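Local coordinates for NS3-like protein (Alongshan virus, PDB 6M40) that probably unwinds RNA at the expense of ATP or other ribonucleoside triphosphates, as the helicase domain of a larger viral protein, at residues Tyr274-Lys282 with Tyr406-Arg414. Sequence-based numbering, arbitrary orientation.
Sequences YLVTAVGTK and YFNDARWER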
loop_
_atom_site.group_PDB
_atom_site.type_symbol
_atom_site.label_atom_id
_atom_site.label_comp_id
_atom_site.label_asym_id
_atom_site.label_seq_id
_atom_site.Cartn_x
_atom_site.Cartn_y
_atom_site.Cartn_z
ATOM N N TYR A 274 -1.361 -11.349 7.062
ATOM C CA TYR A 274 -2.398 -12.280 7.482
ATOM C C TYR A 274 -2.828 -13.075 6.251
ATOM O O TYR A 274 -2.916 -12.527 5.148
ATOM C CB TYR A 274 -3.582 -11.554 8.114
ATOM C CG TYR A 274 -3.358 -11.175 9.572
ATOM C CD1 TYR A 274 -3.467 -12.129 10.574
ATOM C CD2 TYR A 274 -3.038 -9.867 9.944
ATOM C CE1 TYR A 274 -3.265 -11.796 11.911
ATOM C CE2 TYR A 274 -2.837 -9.530 11.270
ATOM C CZ TYR A 274 -2.951 -10.500 12.249
ATOM O OH TYR A 274 -2.754 -10.179 13.574
ATOM N N LEU A 275 -3.056 -14.377 6.437
ATOM C CA LEU A 275 -3.324 -15.298 5.335
ATOM C C LEU A 275 -4.594 -16.087 5.621
ATOM O O LEU A 275 -4.915 -16.369 6.778
ATOM C CB LEU A 275 -2.141 -16.280 5.107
ATOM C CG LEU A 275 -0.811 -15.629 4.733
ATOM C CD1 LEU A 275 0.374 -16.597 4.688
ATOM C CD2 LEU A 275 -0.961 -14.937 3.379
ATOM N N VAL A 276 -5.310 -16.456 4.560
ATOM C CA VAL A 276 -6.542 -17.234 4.694
ATOM C C VAL A 276 -6.186 -18.711 4.823
ATOM O O VAL A 276 -5.462 -19.260 3.983
ATOM C CB VAL A 276 -7.469 -16.998 3.491
ATOM C CG1 VAL A 276 -8.778 -17.747 3.695
ATOM C CG2 VAL A 276 -7.721 -15.520 3.271
ATOM N N THR A 277 -6.726 -19.370 5.853
ATOM C CA THR A 277 -6.289 -20.713 6.217
ATOM C C THR A 277 -7.386 -21.772 6.127
ATOM O O THR A 277 -7.143 -22.913 6.510
ATOM C CB THR A 277 -5.714 -20.719 7.640
ATOM O OG1 THR A 277 -6.785 -20.610 8.581
ATOM C CG2 THR A 277 -4.764 -19.564 7.834
ATOM N N ALA A 278 -8.586 -21.416 5.672
ATOM C CA ALA A 278 -9.700 -22.350 5.493
ATOM C C ALA A 278 -10.550 -22.500 6.751
ATOM O O ALA A 278 -11.683 -22.976 6.671
ATOM C CB ALA A 278 -9.213 -23.728 5.029
ATOM N N VAL A 279 -10.010 -22.145 7.914
ATOM C CA VAL A 279 -10.808 -21.958 9.117
ATOM C C VAL A 279 -10.977 -20.493 9.458
ATOM O O VAL A 279 -11.689 -20.170 10.415
ATOM C CB VAL A 279 -10.205 -22.706 10.320
ATOM C CG1 VAL A 279 -11.324 -23.252 11.218
ATOM C CG2 VAL A 279 -9.275 -23.804 9.869
ATOM N N GLY A 280 -10.352 -19.601 8.713
ATOM C CA GLY A 280 -10.316 -18.195 9.049
ATOM C C GLY A 280 -9.028 -17.570 8.539
ATOM O O GLY A 280 -8.620 -17.829 7.386
ATOM N N THR A 281 -8.387 -16.758 9.369
ATOM C CA THR A 281 -7.099 -16.169 9.032
ATOM C C THR A 281 -6.108 -16.404 10.162
ATOM O O THR A 281 -6.489 -16.553 11.330
ATOM C CB THR A 281 -7.177 -14.653 8.777
ATOM O OG1 THR A 281 -7.421 -13.961 10.010
ATOM C CG2 THR A 281 -8.251 -14.302 7.769
ATOM N N LYS A 282 -4.830 -16.416 9.799
ATOM C CA LYS A 282 -3.732 -16.503 10.752
ATOM C C LYS A 282 -2.625 -15.555 10.313
ATOM O O LYS A 282 -2.454 -15.286 9.122
ATOM C CB LYS A 282 -3.195 -17.942 10.871
ATOM C CG LYS A 282 -4.223 -18.946 11.376
ATOM C CD LYS A 282 -3.579 -20.244 11.860
ATOM C CE LYS A 282 -4.515 -21.445 11.701
ATOM N NZ LYS A 282 -3.751 -22.690 11.406
ATOM N N TYR A 406 -17.452 -20.617 11.422
ATOM C CA TYR A 406 -16.830 -21.067 10.179
ATOM C C TYR A 406 -15.642 -20.219 9.742
ATOM O O TYR A 406 -14.681 -20.767 9.200
ATOM C CB TYR A 406 -17.855 -21.137 9.018
ATOM C CG TYR A 406 -18.869 -20.009 8.948
ATOM C CD1 TYR A 406 -19.954 -19.983 9.807
ATOM C CD2 TYR A 406 -18.755 -18.996 8.002
ATOM C CE1 TYR A 406 -20.882 -18.979 9.753
ATOM C CE2 TYR A 406 -19.691 -17.975 7.938
ATOM C CZ TYR A 406 -20.753 -17.977 8.818
ATOM O OH TYR A 406 -21.699 -16.983 8.784
ATOM N N PHE A 407 -15.675 -18.904 9.943
ATOM C CA PHE A 407 -14.543 -18.050 9.594
ATOM C C PHE A 407 -14.056 -17.325 10.836
ATOM O O PHE A 407 -14.746 -16.441 11.356
ATOM C CB PHE A 407 -14.906 -17.047 8.508
ATOM C CG PHE A 407 -13.718 -16.473 7.799
ATOM C CD1 PHE A 407 -13.046 -17.222 6.852
ATOM C CD2 PHE A 407 -13.276 -15.188 8.071
ATOM C CE1 PHE A 407 -11.954 -16.706 6.188
ATOM C CE2 PHE A 407 -12.188 -14.660 7.405
ATOM C CZ PHE A 407 -11.524 -15.422 6.460
ATOM N N ASN A 408 -12.860 -17.681 11.286
ATOM C CA ASN A 408 -12.256 -17.090 12.472
ATOM C C ASN A 408 -11.206 -16.087 12.003
ATOM O O ASN A 408 -10.049 -16.432 11.777
ATOM C CB ASN A 408 -11.663 -18.178 13.351
ATOM C CG ASN A 408 -11.192 -17.654 14.679
ATOM O OD1 ASN A 408 -11.575 -16.568 15.102
ATOM N ND2 ASN A 408 -10.360 -18.430 15.353
ATOM N N ASP A 409 -11.624 -14.832 11.857
ATOM C CA ASP A 409 -10.697 -13.772 11.500
ATOM C C ASP A 409 -9.810 -13.469 12.697
ATOM O O ASP A 409 -10.298 -13.044 13.750
ATOM C CB ASP A 409 -11.447 -12.519 11.059
ATOM C CG ASP A 409 -10.668 -11.702 10.056
ATOM O OD1 ASP A 409 -9.422 -11.817 10.038
ATOM O OD2 ASP A 409 -11.302 -10.958 9.276
ATOM N N ALA A 410 -8.507 -13.689 12.540
ATOM C CA ALA A 410 -7.556 -13.443 13.621
ATOM C C ALA A 410 -7.148 -11.988 13.716
ATOM O O ALA A 410 -6.276 -11.641 14.538
ATOM C CB ALA A 410 -6.327 -14.330 13.440
ATOM N N ARG A 411 -7.772 -11.141 12.904
ATOM C CA ARG A 411 -7.592 -9.684 12.987
ATOM C C ARG A 411 -8.605 -9.005 13.911
ATOM O O ARG A 411 -8.483 -7.780 14.164
ATOM C CB ARG A 411 -7.687 -9.071 11.605
ATOM C CG ARG A 411 -6.550 -9.511 10.704
ATOM C CD ARG A 411 -6.701 -8.981 9.323
ATOM N NE ARG A 411 -7.883 -9.608 8.714
ATOM C CZ ARG A 411 -8.715 -9.013 7.854
ATOM N NH1 ARG A 411 -8.508 -7.743 7.481
ATOM N NH2 ARG A 411 -9.775 -9.661 7.353
ATOM N N TRP A 412 -9.538 -9.805 14.452
ATOM C CA TRP A 412 -10.461 -9.325 15.477
ATOM C C TRP A 412 -9.821 -9.283 16.877
ATOM O O TRP A 412 -10.502 -9.007 17.899
ATOM C CB TRP A 412 -11.724 -10.190 15.492
ATOM C CG TRP A 412 -12.586 -10.042 14.247
ATOM C CD1 TRP A 412 -12.386 -9.184 13.192
ATOM C CD2 TRP A 412 -13.785 -10.779 13.936
ATOM N NE1 TRP A 412 -13.390 -9.343 12.258
ATOM C CE2 TRP A 412 -14.255 -10.313 12.690
ATOM C CE3 TRP A 412 -14.507 -11.785 14.594
ATOM C CZ2 TRP A 412 -15.405 -10.819 12.088
ATOM C CZ3 TRP A 412 -15.645 -12.286 13.996
ATOM C CH2 TRP A 412 -16.083 -11.804 12.753
ATOM N N GLU A 413 -8.516 -9.574 16.950
ATOM C CA GLU A 413 -7.719 -9.446 18.166
ATOM C C GLU A 413 -6.632 -8.393 17.995
ATOM O O GLU A 413 -6.642 -7.371 18.695
ATOM C CB GLU A 413 -7.092 -10.800 18.544
ATOM C CG GLU A 413 -8.042 -11.991 18.424
ATOM C CD GLU A 413 -7.327 -13.297 18.106
ATOM O OE1 GLU A 413 -6.162 -13.259 17.654
ATOM O OE2 GLU A 413 -7.936 -14.368 18.304
ATOM N N ARG A 414 -5.711 -8.604 17.062
ATOM C CA ARG A 414 -4.595 -7.702 16.828
ATOM C C ARG A 414 -4.403 -7.464 15.334
ATOM O O ARG A 414 -5.060 -6.599 14.748
ATOM C CB ARG A 414 -3.319 -8.274 17.451
ATOM C CG ARG A 414 -3.419 -8.395 18.959
ATOM C CD ARG A 414 -2.364 -9.294 19.582
ATOM N NE ARG A 414 -2.641 -9.482 21.004
ATOM C CZ ARG A 414 -1.904 -10.216 21.831
ATOM N NH1 ARG A 414 -0.823 -10.847 21.388
ATOM N NH2 ARG A 414 -2.250 -10.317 23.108
#
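With chi1 71°, T281 holds OG1 between its own backbone N and carbonyl carbon, where it accepts a hydrogen bond from A410 N (A410 N to T281 OG1, 2.8 Å). F407 CG lies anti to the backbone N (chi1 -161°), which lays the ring against G280. G280 CA sits over one ring face in a CH-pi contact, 3.8 Å from the F407 centroid. V276 CG1 meets the same ring at its edge, and T281 CG2 comes within 3.7 Å of F407 CZ. Two backbone hydrogen bonds bracket G280: N408 N donates to V279 O (2.9 Å), and T281 N to N408 O (2.9 Å). They make a single beta bridge between G280 and N408. A type I turn, D409-W412, carries A410 and R411 to the hairpin. R411 CG lies over the centre of the Y274 ring, 3.6 Å from its centroid. The R411 side chain bends back to D409, and NH2 forms a salt bridge with OD2 (2.8 Å). T378 OG1 hydrogen-bonds the same D409 OD2, and E332 is a second salt-bridge partner of R411 NH2. Loop 406-414 thus joins the antiparallel hairpin 264-276/281-287 of the mixed sheet to the mostly helical C-terminal part, where L331 of helix 328-339 and A354 of helix 349-357 pack on both V276 and F407.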